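Local coordinates for protein beta-galactoside alpha-2,6-sialyltransferase (Photobacterium sp., PDB 2Z4T) that probably transfers sialic acid from a CMP-linked donor to galactoside acceptors such as lactose, forming an alpha-2,6 linkage, at residues Gln130-Ile135 against Leu335-Phe340; Lys257-Asp262 against Asn268-Asn273; Trp57-Thr60 against Gln64-Leu67; Asp296-Thr299 against Ser303-Glu306; Arg371-Lys376 against Ser467-Thr472. One frame throughout, in Å; residues are numbered along the deposited sequence.

Overall arrangement
Interaction 3 stands apart in the N-terminal immunoglobulin-like sandwich, its centre about 42 Å from that of interaction 1 and about 73 Å from that of interaction 5. The other four belong to the GT-B glycosyltransferase part. Interaction 1 lies deepest, with the Val338 side chain about 10 Å from CMP and that of Leu132 about 9 Å from a magnesium ion. The chain between its two segments contains both interaction 2 and interaction 4, whose centres are about 25 Å apart. Interaction 4 flanks a different magnesium ion, about 5 Å from the Leu304 side chain. Interactions 2 and 5 are surface contacts away from the known sites.

Interaction 1: Gln130-Ile135 against Leu335-Phe340; sequences QQLMDI and LSIVNF
Leu132 of helix 126-141 packs against Ile337 and Val338 in the last turn of helix 328-338, a buried helix-to-helix contact in the GT-B glycosyltransferase fold. The two helices are far apart in sequence, and their closest CA atoms, those of Leu132 and Ile337, are still 8.6 Å from each other, the interval being bridged by side chains. CB of Leu132 points toward the second helix but touches nothing there itself. CG carries the fork across, and both methyls do the touching. CD1 is placed between two neighbours, meeting CG1 of Val338 at 3.5 Å and CG2 of Ile337 at 3.9 Å. CD2 goes to Ile337 alone, lying 4.1 Å from its CG2 and equally far from its CD1, so the isoleucine offers both its branch methyl and its chain end to one leucine. In Val338 the first torsion (chi1 -44°) sets CG1 opposite the carbonyl carbon, on the side Leu132 approaches. Trp151 of strand 146-151 touches Leu132, while Gln160 and Leu164 of helix 158-164 touch Ile337. Just beyond the contact the second helix stops in a Schellman motif: Asn339 takes positive phi, its N bonds weakly to Ser336 O, and Phe340 N donates to Leu335 O at 2.8 Å.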
# COMPACT_ATOMS: atom_id res chain seq x y z
N GLN A 130 1.02 0.74 -2.14
CA GLN A 130 0.02 -0.14 -2.73
C GLN A 130 -1.22 -0.29 -1.82
O GLN A 130 -2.36 -0.32 -2.32
CB GLN A 130 0.63 -1.49 -3.04
CG GLN A 130 1.61 -1.46 -4.17
CD GLN A 130 0.97 -1.40 -5.58
OE1 GLN A 130 1.60 -0.92 -6.53
NE2 GLN A 130 -0.24 -1.92 -5.72
N GLN A 131 -0.99 -0.36 -0.51
CA GLN A 131 -2.08 -0.50 0.44
C GLN A 131 -2.96 0.74 0.42
O GLN A 131 -4.18 0.62 0.42
CB GLN A 131 -1.55 -0.78 1.87
CG GLN A 131 -0.78 -2.11 2.00
CD GLN A 131 -0.09 -2.28 3.35
OE1 GLN A 131 0.20 -1.29 4.06
NE2 GLN A 131 0.17 -3.54 3.74
N LEU A 132 -2.34 1.92 0.34
CA LEU A 132 -3.07 3.17 0.21
C LEU A 132 -4.02 3.12 -0.97
O LEU A 132 -5.19 3.53 -0.86
CB LEU A 132 -2.13 4.34 -0.04
CG LEU A 132 -2.48 5.73 0.52
CD1 LEU A 132 -1.93 6.84 -0.32
CD2 LEU A 132 -3.95 5.97 0.82
N MET A 133 -3.52 2.68 -2.11
CA MET A 133 -4.33 2.60 -3.30
C MET A 133 -5.49 1.59 -3.12
O MET A 133 -6.58 1.84 -3.60
CB MET A 133 -3.48 2.26 -4.53
CG MET A 133 -2.55 3.39 -4.95
SD MET A 133 -1.80 3.15 -6.58
CE MET A 133 -0.77 1.70 -6.33
N ASP A 134 -5.24 0.48 -2.41
CA ASP A 134 -6.29 -0.49 -2.07
C ASP A 134 -7.39 0.09 -1.18
O ASP A 134 -8.57 -0.27 -1.34
CB ASP A 134 -5.71 -1.72 -1.38
CG ASP A 134 -4.84 -2.56 -2.31
OD1 ASP A 134 -4.90 -2.40 -3.56
OD2 ASP A 134 -4.08 -3.38 -1.77
N ILE A 135 -7.01 0.99 -0.27
CA ILE A 135 -7.93 1.55 0.69
C ILE A 135 -8.88 2.49 -0.03
O ILE A 135 -10.10 2.39 0.14
CB ILE A 135 -7.18 2.30 1.80
CG1 ILE A 135 -6.54 1.30 2.77
CG2 ILE A 135 -8.08 3.32 2.52
CD1 ILE A 135 -5.46 1.90 3.69
N LEU A 335 -3.34 12.01 -3.91
CA LEU A 335 -2.16 12.90 -4.00
C LEU A 335 -1.97 13.66 -2.70
O LEU A 335 -0.85 13.94 -2.25
CB LEU A 335 -2.26 13.90 -5.19
CG LEU A 335 -2.34 13.25 -6.57
CD1 LEU A 335 -2.30 14.31 -7.66
CD2 LEU A 335 -1.22 12.20 -6.78
N SER A 336 -3.10 13.98 -2.11
CA SER A 336 -3.15 14.70 -0.89
C SER A 336 -2.60 13.84 0.26
O SER A 336 -1.82 14.32 1.07
CB SER A 336 -4.58 15.12 -0.66
OG SER A 336 -4.70 15.69 0.60
N ILE A 337 -2.98 12.57 0.31
CA ILE A 337 -2.44 11.69 1.33
C ILE A 337 -0.94 11.41 1.17
O ILE A 337 -0.22 11.34 2.16
CB ILE A 337 -3.24 10.38 1.47
CG1 ILE A 337 -4.67 10.71 1.94
CG2 ILE A 337 -2.55 9.45 2.48
CD1 ILE A 337 -5.63 9.53 1.98
N VAL A 338 -0.46 11.23 -0.07
CA VAL A 338 0.98 11.07 -0.30
C VAL A 338 1.78 12.40 -0.27
O VAL A 338 3.00 12.40 -0.37
CB VAL A 338 1.31 10.23 -1.59
CG1 VAL A 338 0.42 8.98 -1.70
CG2 VAL A 338 1.19 11.10 -2.86
N ASN A 339 1.07 13.53 -0.11
CA ASN A 339 1.66 14.89 -0.13
C ASN A 339 2.38 15.29 -1.42
O ASN A 339 3.39 16.00 -1.40
CB ASN A 339 2.51 15.19 1.11
CG ASN A 339 1.74 14.98 2.42
OD1 ASN A 339 0.55 15.26 2.50
ND2 ASN A 339 2.42 14.46 3.44
N PHE A 340 1.83 14.85 -2.55
CA PHE A 340 2.33 15.28 -3.84
C PHE A 340 1.54 16.46 -4.40
O PHE A 340 0.37 16.33 -4.77
CB PHE A 340 2.39 14.12 -4.84
CG PHE A 340 2.97 14.51 -6.19
CD1 PHE A 340 4.02 15.42 -6.28
CD2 PHE A 340 2.47 13.95 -7.36
CE1 PHE A 340 4.56 15.77 -7.50
CE2 PHE A 340 3.00 14.30 -8.59
CZ PHE A 340 4.05 15.23 -8.66

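Interaction 2: Lys257-Asp262 against Asn268-Asn273; sequences KDYLED and NEDTSN
A surface loop with two successive Asx turns follows helix 249-265 and folds back on Tyr259 and Asp262 of that helix. Tyr259, its first torsion near 170°, sends its ring out into the loop, where the hydroxyl works both ways: OH donates to Asp270 O at 2.7 Å and accepts from Asn273 N at 3.0 Å. The carbonyl of Asp270 receives that proton somewhat out of its own plane. The amide of Asn273 lies stacked over one ring face, its plane turned only 17° from the ring and ND2 3.8 Å above the ring centre. Asn268 brings its amide almost perpendicular to the ring, ND2 coming 3.6 Å from Tyr259 CD1. Nearer the helix end, Asn268 N gives a nearly straight bond (172°) to Asp262 O, meeting that oxygen from above the carbonyl plane, while the CB atoms of the two residues pack together. Within the loop, Asn268 OD1 takes the N-H of Asp270, and Asp270 OD2 takes both N and OG of Ser272. Phe206 of helix 205-216 also touches Tyr259. Because its proton is committed to Asp270 O while its oxygen accepts an N-H, the phenol is held in rotation about its C-O bond, and the N and OG of Ser272 would tend to stabilise the Asp270 carboxylate in its charged form.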
# COMPACT_ATOMS: atom_id res chain seq x y z
N LYS A 257 5.04 -24.70 5.43
CA LYS A 257 3.61 -24.70 5.70
C LYS A 257 3.26 -25.26 7.08
O LYS A 257 2.49 -24.65 7.82
CB LYS A 257 2.83 -25.44 4.61
CG LYS A 257 1.50 -26.00 5.10
CD LYS A 257 0.49 -26.04 3.99
CE LYS A 257 -0.49 -27.20 4.15
NZ LYS A 257 -1.20 -27.21 5.46
N ASP A 258 3.81 -26.42 7.42
CA ASP A 258 3.49 -27.08 8.70
C ASP A 258 3.95 -26.21 9.86
O ASP A 258 3.25 -26.08 10.87
CB ASP A 258 4.14 -28.47 8.79
CG ASP A 258 3.65 -29.42 7.71
OD1 ASP A 258 2.45 -29.39 7.37
OD2 ASP A 258 4.48 -30.20 7.19
N TYR A 259 5.11 -25.60 9.67
CA TYR A 259 5.70 -24.75 10.68
C TYR A 259 4.78 -23.56 10.93
O TYR A 259 4.39 -23.31 12.09
CB TYR A 259 7.10 -24.27 10.27
CG TYR A 259 7.63 -23.21 11.18
CD1 TYR A 259 8.16 -23.53 12.44
CD2 TYR A 259 7.58 -21.86 10.81
CE1 TYR A 259 8.63 -22.51 13.29
CE2 TYR A 259 8.04 -20.87 11.64
CZ TYR A 259 8.56 -21.18 12.87
OH TYR A 259 9.02 -20.16 13.66
N LEU A 260 4.43 -22.87 9.85
CA LEU A 260 3.55 -21.70 9.91
C LEU A 260 2.20 -22.09 10.50
O LEU A 260 1.69 -21.42 11.40
CB LEU A 260 3.39 -21.04 8.53
CG LEU A 260 2.61 -19.72 8.44
CD1 LEU A 260 3.23 -18.66 9.32
CD2 LEU A 260 2.52 -19.19 7.02
N GLU A 261 1.63 -23.20 10.01
CA GLU A 261 0.39 -23.73 10.55
C GLU A 261 0.44 -23.98 12.06
O GLU A 261 -0.48 -23.61 12.78
CB GLU A 261 -0.03 -25.01 9.83
CG GLU A 261 -1.50 -25.35 10.07
CD GLU A 261 -2.02 -26.44 9.16
OE1 GLU A 261 -1.20 -27.23 8.63
OE2 GLU A 261 -3.26 -26.49 8.98
N ASP A 262 1.52 -24.61 12.53
CA ASP A 262 1.70 -24.92 13.94
C ASP A 262 1.89 -23.70 14.82
O ASP A 262 1.46 -23.68 15.98
CB ASP A 262 2.87 -25.89 14.15
CG ASP A 262 2.57 -27.29 13.65
OD1 ASP A 262 1.38 -27.62 13.44
OD2 ASP A 262 3.54 -28.05 13.45
N ASN A 268 3.30 -24.89 18.08
CA ASN A 268 4.73 -24.63 18.13
C ASN A 268 4.96 -23.19 18.59
O ASN A 268 4.39 -22.24 18.03
CB ASN A 268 5.38 -24.90 16.77
CG ASN A 268 6.89 -24.67 16.76
OD1 ASN A 268 7.46 -24.15 17.72
ND2 ASN A 268 7.53 -25.07 15.67
N GLU A 269 5.80 -23.06 19.62
CA GLU A 269 6.09 -21.80 20.29
C GLU A 269 7.27 -21.08 19.70
O GLU A 269 7.38 -19.86 19.83
CB GLU A 269 6.36 -22.03 21.77
CG GLU A 269 5.30 -22.86 22.48
CD GLU A 269 4.07 -22.07 22.84
OE1 GLU A 269 3.71 -22.08 24.04
OE2 GLU A 269 3.46 -21.43 21.95
N ASP A 270 8.18 -21.83 19.08
CA ASP A 270 9.32 -21.23 18.40
C ASP A 270 8.81 -20.41 17.20
O ASP A 270 8.50 -20.97 16.14
CB ASP A 270 10.31 -22.32 17.95
CG ASP A 270 11.56 -21.75 17.30
OD1 ASP A 270 12.54 -22.51 17.09
OD2 ASP A 270 11.59 -20.54 16.99
N THR A 271 8.73 -19.09 17.39
CA THR A 271 8.27 -18.18 16.33
C THR A 271 9.44 -17.53 15.58
O THR A 271 9.32 -16.43 15.04
CB THR A 271 7.33 -17.10 16.90
OG1 THR A 271 8.01 -16.36 17.91
CG2 THR A 271 6.07 -17.73 17.52
N SER A 272 10.56 -18.26 15.49
CA SER A 272 11.82 -17.70 15.00
C SER A 272 12.08 -17.78 13.49
O SER A 272 12.83 -16.95 12.98
CB SER A 272 13.01 -18.34 15.73
OG SER A 272 13.22 -19.66 15.25
N ASN A 273 11.52 -18.77 12.79
CA ASN A 273 11.78 -18.91 11.33
C ASN A 273 10.90 -17.96 10.54
O ASN A 273 9.89 -18.36 9.98
CB ASN A 273 11.54 -20.33 10.80
CG ASN A 273 12.21 -21.43 11.64
OD1 ASN A 273 13.01 -21.15 12.55
ND2 ASN A 273 11.87 -22.69 11.32

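Interaction 3: Trp57-Thr60 against Gln64-Leu67; sequences WVQT and QQLL
With CG anti to the backbone N (chi1 -173°) and the chain straight beyond it (chi2 178°), Gln59 stretches its full length from strand 52-61 to the loop 64-67. Its amide arrives between two backbone groups there: CD lies 3.7 Å from Gln64 O and 3.9 Å from Leu66 N. Gln65 does the reverse, folding at its second torsion (chi2 -77°) so that its own amide returns toward the strand. There a water joins the segments, donating to Gln59 O at 2.8 Å and accepting from Gln65 NE2 at 3.0 Å. This is one edge of the immunoglobulin-like sandwich: strand 52-61 is paired with strand 88-98, Val58 and Thr60 bonding to the backbone of Asp93 and Cys91, and the loop then leads on toward strand 77-80, which belongs to a separate two-stranded sheet. Leu67 faces inward at the start of that passage. Only the root of Trp57 takes part; the indole leads away, its NE1 bonded to Ile75 O and its ring meeting that of Phe94. Leu77 and Val79 of strand 77-80 touch Leu67 as well, so this leucine lies between pieces of the two sheets. Its CD2 methyl settles on the strand backbone, 3.8 Å from Gln59 N and 3.9 Å from Trp57 O, and also comes 4.1 Å from Trp57 CB.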
# COMPACT_ATOMS: atom_id res chain seq x y z
N TRP A 57 -45.62 2.97 8.63
CA TRP A 57 -44.38 2.28 8.24
C TRP A 57 -44.65 0.77 8.18
O TRP A 57 -45.30 0.21 9.07
CB TRP A 57 -43.28 2.51 9.25
CG TRP A 57 -42.48 3.75 9.06
CD1 TRP A 57 -42.50 4.87 9.84
CD2 TRP A 57 -41.49 3.99 8.03
NE1 TRP A 57 -41.59 5.79 9.37
CE2 TRP A 57 -40.96 5.28 8.26
CE3 TRP A 57 -41.02 3.25 6.94
CZ2 TRP A 57 -39.99 5.86 7.43
CZ3 TRP A 57 -40.02 3.81 6.12
CH2 TRP A 57 -39.52 5.11 6.37
N VAL A 58 -44.16 0.12 7.13
CA VAL A 58 -44.44 -1.30 6.93
C VAL A 58 -43.21 -2.02 6.41
O VAL A 58 -42.61 -1.63 5.40
CB VAL A 58 -45.62 -1.53 5.97
CG1 VAL A 58 -45.81 -3.03 5.70
CG2 VAL A 58 -46.90 -0.93 6.54
N GLN A 59 -42.82 -3.09 7.10
CA GLN A 59 -41.77 -3.93 6.57
C GLN A 59 -42.35 -4.74 5.42
O GLN A 59 -43.38 -5.40 5.53
CB GLN A 59 -41.16 -4.84 7.62
CG GLN A 59 -39.97 -5.59 7.06
CD GLN A 59 -39.31 -6.47 8.07
OE1 GLN A 59 -38.77 -7.53 7.72
NE2 GLN A 59 -39.33 -6.06 9.33
N THR A 60 -41.63 -4.69 4.33
CA THR A 60 -42.18 -5.03 3.06
C THR A 60 -41.37 -6.14 2.37
O THR A 60 -41.85 -6.82 1.47
CB THR A 60 -42.34 -3.70 2.30
OG1 THR A 60 -43.74 -3.39 2.23
CG2 THR A 60 -41.73 -3.70 0.97
N GLN A 64 -36.30 -11.66 8.81
CA GLN A 64 -36.51 -11.30 10.21
C GLN A 64 -37.37 -10.05 10.35
O GLN A 64 -37.23 -9.11 9.58
CB GLN A 64 -35.18 -11.15 10.96
CG GLN A 64 -34.61 -12.48 11.44
CD GLN A 64 -33.23 -12.34 12.10
OE1 GLN A 64 -33.06 -11.56 13.05
NE2 GLN A 64 -32.24 -13.08 11.59
N GLN A 65 -38.27 -10.06 11.32
CA GLN A 65 -39.16 -8.93 11.60
C GLN A 65 -38.44 -7.87 12.42
O GLN A 65 -37.98 -8.13 13.51
CB GLN A 65 -40.40 -9.42 12.33
CG GLN A 65 -41.37 -10.10 11.44
CD GLN A 65 -42.15 -9.10 10.64
OE1 GLN A 65 -42.90 -8.29 11.20
NE2 GLN A 65 -41.98 -9.12 9.32
N LEU A 66 -38.35 -6.65 11.89
CA LEU A 66 -37.52 -5.61 12.52
C LEU A 66 -38.31 -4.46 13.13
O LEU A 66 -37.77 -3.70 13.95
CB LEU A 66 -36.52 -5.02 11.51
CG LEU A 66 -35.59 -5.93 10.70
CD1 LEU A 66 -34.54 -5.05 10.01
CD2 LEU A 66 -34.92 -6.98 11.57
N LEU A 67 -39.58 -4.34 12.73
CA LEU A 67 -40.44 -3.24 13.18
C LEU A 67 -41.27 -3.59 14.44
O LEU A 67 -42.24 -4.35 14.38
CB LEU A 67 -41.32 -2.79 12.04
CG LEU A 67 -41.28 -1.33 11.65
CD1 LEU A 67 -39.86 -0.79 11.66
CD2 LEU A 67 -41.89 -1.20 10.27
O HOH W 1 -43.54 -7.71 7.17

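Interaction 4: Asp296-Thr299 against Ser303-Glu306; sequences DYLT and SLHE
NE2 of His305 donates to Thr299 O at 2.8 Å, a fairly straight bond (161°) joining the first turn of helix 305-311 to the short helix 297-300. The oxygen sits in the plane of the imidazole, and the N-H in turn approaches in the carbonyl plane, on a lone pair, with a C=O...N angle of 122°. The same ring edge also faces Leu298 O, which lies 3.3 Å from CD2 of His305, so two successive carbonyls of the first helix line up along it. The first torsion of the histidine, chi1 -69°, sets its ring opposite its own carbonyl carbon and lets the edge swing back to them. Beside this polar link runs an apolar one. Leu304 CD1 reaches CE2 of Tyr297 at 3.6 Å, approaching the ring obliquely, while Leu298 CD2 rests 4.0 Å from Leu304 CB, the two leucines meeting roughly at right angles. Leu240 of helix 234-243 touches both Tyr297 and Leu298, and Trp243 touches Leu304. Ser303, at the start of the second segment, and Glu301, between the segments, belong to a magnesium site. Thr299 OG1 has its own partner, Arg308 NE. Since a carbonyl can only accept, the bond requires a proton on NE2 of His305, and it fixes the flip of the imidazole and ties together the two helix ends beside the magnesium site.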
# COMPACT_ATOMS: atom_id res chain seq x y z
N ASP A 296 8.20 -11.62 -12.98
CA ASP A 296 8.96 -12.35 -13.98
C ASP A 296 10.27 -12.90 -13.42
O ASP A 296 10.90 -13.76 -14.03
CB ASP A 296 9.18 -11.52 -15.26
CG ASP A 296 9.80 -10.14 -15.00
OD1 ASP A 296 9.66 -9.60 -13.88
OD2 ASP A 296 10.42 -9.59 -15.95
N TYR A 297 10.68 -12.41 -12.26
CA TYR A 297 11.87 -12.95 -11.63
C TYR A 297 11.74 -14.45 -11.34
O TYR A 297 12.72 -15.20 -11.47
CB TYR A 297 12.22 -12.19 -10.35
CG TYR A 297 13.59 -12.55 -9.84
CD1 TYR A 297 14.72 -12.19 -10.57
CD2 TYR A 297 13.76 -13.27 -8.65
CE1 TYR A 297 15.99 -12.51 -10.13
CE2 TYR A 297 15.04 -13.59 -8.19
CZ TYR A 297 16.15 -13.21 -8.93
OH TYR A 297 17.43 -13.53 -8.54
N LEU A 298 10.54 -14.91 -10.95
CA LEU A 298 10.37 -16.35 -10.70
C LEU A 298 10.43 -17.23 -11.96
O LEU A 298 10.43 -18.46 -11.86
CB LEU A 298 9.11 -16.63 -9.88
CG LEU A 298 9.04 -16.02 -8.48
CD1 LEU A 298 7.91 -16.68 -7.67
CD2 LEU A 298 10.39 -16.11 -7.76
N THR A 299 10.51 -16.61 -13.14
CA THR A 299 10.56 -17.31 -14.42
C THR A 299 11.93 -17.12 -15.05
O THR A 299 12.55 -18.08 -15.54
CB THR A 299 9.47 -16.79 -15.38
OG1 THR A 299 8.18 -17.20 -14.90
CG2 THR A 299 9.68 -17.30 -16.84
N SER A 303 15.94 -21.77 -11.52
CA SER A 303 15.94 -22.47 -10.23
C SER A 303 14.76 -22.09 -9.33
O SER A 303 14.43 -22.82 -8.40
CB SER A 303 17.29 -22.33 -9.51
OG SER A 303 17.43 -21.04 -8.95
N LEU A 304 14.12 -20.96 -9.62
CA LEU A 304 12.94 -20.54 -8.86
C LEU A 304 11.58 -20.97 -9.46
O LEU A 304 10.51 -20.65 -8.90
CB LEU A 304 12.99 -19.03 -8.59
CG LEU A 304 14.22 -18.59 -7.79
CD1 LEU A 304 14.37 -17.06 -7.79
CD2 LEU A 304 14.25 -19.18 -6.37
N HIS A 305 11.62 -21.69 -10.58
CA HIS A 305 10.39 -22.26 -11.16
C HIS A 305 9.61 -23.09 -10.13
O HIS A 305 8.37 -23.00 -10.08
CB HIS A 305 10.67 -23.08 -12.43
CG HIS A 305 11.12 -22.26 -13.60
ND1 HIS A 305 11.25 -22.79 -14.87
CD2 HIS A 305 11.46 -20.96 -13.71
CE1 HIS A 305 11.66 -21.86 -15.70
NE2 HIS A 305 11.79 -20.73 -15.03
N GLU A 306 10.32 -23.86 -9.30
CA GLU A 306 9.67 -24.60 -8.19
C GLU A 306 8.85 -23.67 -7.29
O GLU A 306 7.70 -23.98 -6.95
CB GLU A 306 10.70 -25.36 -7.33
CG GLU A 306 10.78 -26.85 -7.56
CD GLU A 306 12.01 -27.48 -6.87
OE1 GLU A 306 11.84 -28.18 -5.84
OE2 GLU A 306 13.16 -27.24 -7.35

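Interaction 5: Arg371-Lys376 against Ser467-Thr472; sequences REYYAK and STETIT
Ser467 opens the loop that follows strand 460-465 of the parallel sheet and runs past Tyr373 of helix 371-386, in the half of the GT-B fold that carries most of the CMP-binding residues. Its contribution is the backbone carbonyl: Ser467 O lies near the plane of the Tyr373 ring, at the edge, 3.3 Å from CE2 and 3.1 Å from OH. The tyrosine hydroxyl can give its proton to this oxygen, though that bond is not settled. A water donates weakly to Ser467 O as well and lies near the hydroxyl of Tyr374, whose ring meets Trp500 edge-to-face. At Thr468 the side chain points away from the helix, and its O is 3.2 Å from Tyr373 OH, so two successive peptide oxygens lie close to the hydroxyl, both beyond its end. Glu469 then lays its side chain over one face of the ring. The first torsion of Tyr373, 164°, swings the ring outward from the helix, while the glutamate, extended beyond CG, runs back in the contrary direction. The carboxylate lies nearly parallel to the ring, the planes 14° apart, with OE1 passing 3.9 Å from Tyr373 CG. Thus one aromatic residue is approached at its hydroxyl end by backbone oxygens and over a face by an acidic side chain. Nearby, Lys376 of the same helix makes a salt bridge to Glu507. The face contact is a CH-pi interaction: Glu469 CG is 3.6 Å from the centroid of the Tyr373 ring, 12° off the ring normal.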
# COMPACT_ATOMS: atom_id res chain seq x y z
N ARG A 371 26.17 7.23 7.15
CA ARG A 371 25.33 8.12 6.36
C ARG A 371 25.97 9.43 5.88
O ARG A 371 25.52 10.01 4.88
CB ARG A 371 23.91 8.27 6.94
CG ARG A 371 23.78 9.03 8.21
CD ARG A 371 22.80 8.32 9.15
NE ARG A 371 23.25 8.59 10.51
CZ ARG A 371 22.51 9.06 11.50
NH1 ARG A 371 21.20 9.25 11.36
NH2 ARG A 371 23.10 9.29 12.66
N GLU A 372 27.04 9.87 6.53
CA GLU A 372 27.74 11.04 6.01
C GLU A 372 28.50 10.66 4.76
O GLU A 372 28.60 11.44 3.80
CB GLU A 372 28.65 11.68 7.05
CG GLU A 372 27.86 12.25 8.21
CD GLU A 372 28.72 12.87 9.30
OE1 GLU A 372 29.89 12.45 9.47
OE2 GLU A 372 28.20 13.79 9.99
N TYR A 373 29.01 9.43 4.76
CA TYR A 373 29.76 8.88 3.64
C TYR A 373 28.79 8.69 2.46
O TYR A 373 29.14 8.95 1.31
CB TYR A 373 30.42 7.57 4.05
CG TYR A 373 30.90 6.73 2.90
CD1 TYR A 373 31.98 7.14 2.11
CD2 TYR A 373 30.27 5.54 2.58
CE1 TYR A 373 32.42 6.38 1.04
CE2 TYR A 373 30.70 4.76 1.49
CZ TYR A 373 31.77 5.18 0.73
OH TYR A 373 32.20 4.42 -0.34
N TYR A 374 27.57 8.25 2.79
CA TYR A 374 26.49 8.12 1.82
C TYR A 374 26.13 9.47 1.21
O TYR A 374 25.89 9.57 0.01
CB TYR A 374 25.25 7.46 2.45
CG TYR A 374 25.21 5.96 2.26
CD1 TYR A 374 26.24 5.13 2.74
CD2 TYR A 374 24.14 5.35 1.58
CE1 TYR A 374 26.21 3.74 2.54
CE2 TYR A 374 24.11 3.95 1.37
CZ TYR A 374 25.15 3.16 1.86
OH TYR A 374 25.11 1.79 1.66
N ALA A 375 26.12 10.53 2.02
CA ALA A 375 25.79 11.83 1.49
C ALA A 375 26.90 12.26 0.54
O ALA A 375 26.63 12.71 -0.59
CB ALA A 375 25.61 12.82 2.58
N LYS A 376 28.15 12.11 0.97
CA LYS A 376 29.28 12.61 0.20
C LYS A 376 29.40 11.87 -1.14
O LYS A 376 29.67 12.48 -2.17
CB LYS A 376 30.56 12.61 1.04
CG LYS A 376 31.88 12.65 0.24
CD LYS A 376 33.09 12.84 1.17
CE LYS A 376 34.32 12.00 0.77
NZ LYS A 376 34.93 12.53 -0.47
N SER A 467 29.11 1.32 -2.70
CA SER A 467 30.43 0.80 -2.38
C SER A 467 30.69 1.14 -0.93
O SER A 467 30.14 2.12 -0.43
CB SER A 467 31.51 1.45 -3.24
OG SER A 467 31.46 1.00 -4.58
N THR A 468 31.51 0.35 -0.26
CA THR A 468 31.89 0.68 1.13
C THR A 468 33.20 1.46 1.05
O THR A 468 33.75 1.62 -0.05
CB THR A 468 32.03 -0.58 2.05
OG1 THR A 468 32.90 -1.55 1.44
CG2 THR A 468 30.66 -1.23 2.34
N GLU A 469 33.69 1.96 2.18
CA GLU A 469 34.99 2.65 2.20
C GLU A 469 36.17 1.67 2.07
O GLU A 469 37.34 2.05 2.15
CB GLU A 469 35.14 3.50 3.46
CG GLU A 469 34.12 4.60 3.61
CD GLU A 469 34.62 5.75 4.47
OE1 GLU A 469 33.90 6.16 5.40
OE2 GLU A 469 35.74 6.24 4.20
N THR A 470 35.84 0.40 1.85
CA THR A 470 36.83 -0.66 1.87
C THR A 470 37.17 -1.17 0.45
O THR A 470 38.20 -0.78 -0.12
CB THR A 470 36.43 -1.78 2.93
OG1 THR A 470 37.58 -2.17 3.69
CG2 THR A 470 35.73 -3.05 2.32
N ILE A 471 36.27 -1.96 -0.14
CA ILE A 471 36.65 -2.94 -1.19
C ILE A 471 38.01 -2.64 -1.83
O ILE A 471 39.01 -3.13 -1.30
CB ILE A 471 35.46 -3.40 -2.14
CG1 ILE A 471 34.24 -3.80 -1.31
CG2 ILE A 471 35.86 -4.61 -2.94
CD1 ILE A 471 33.34 -4.89 -1.95
N THR A 472 38.13 -1.85 -2.90
CA THR A 472 37.07 -1.29 -3.76
C THR A 472 36.77 -2.31 -4.89
O THR A 472 35.82 -2.15 -5.68
CB THR A 472 37.53 0.10 -4.36
OG1 THR A 472 37.66 1.09 -3.32
CG2 THR A 472 36.57 0.61 -5.44
O HOH W 2 28.31 0.59 1.42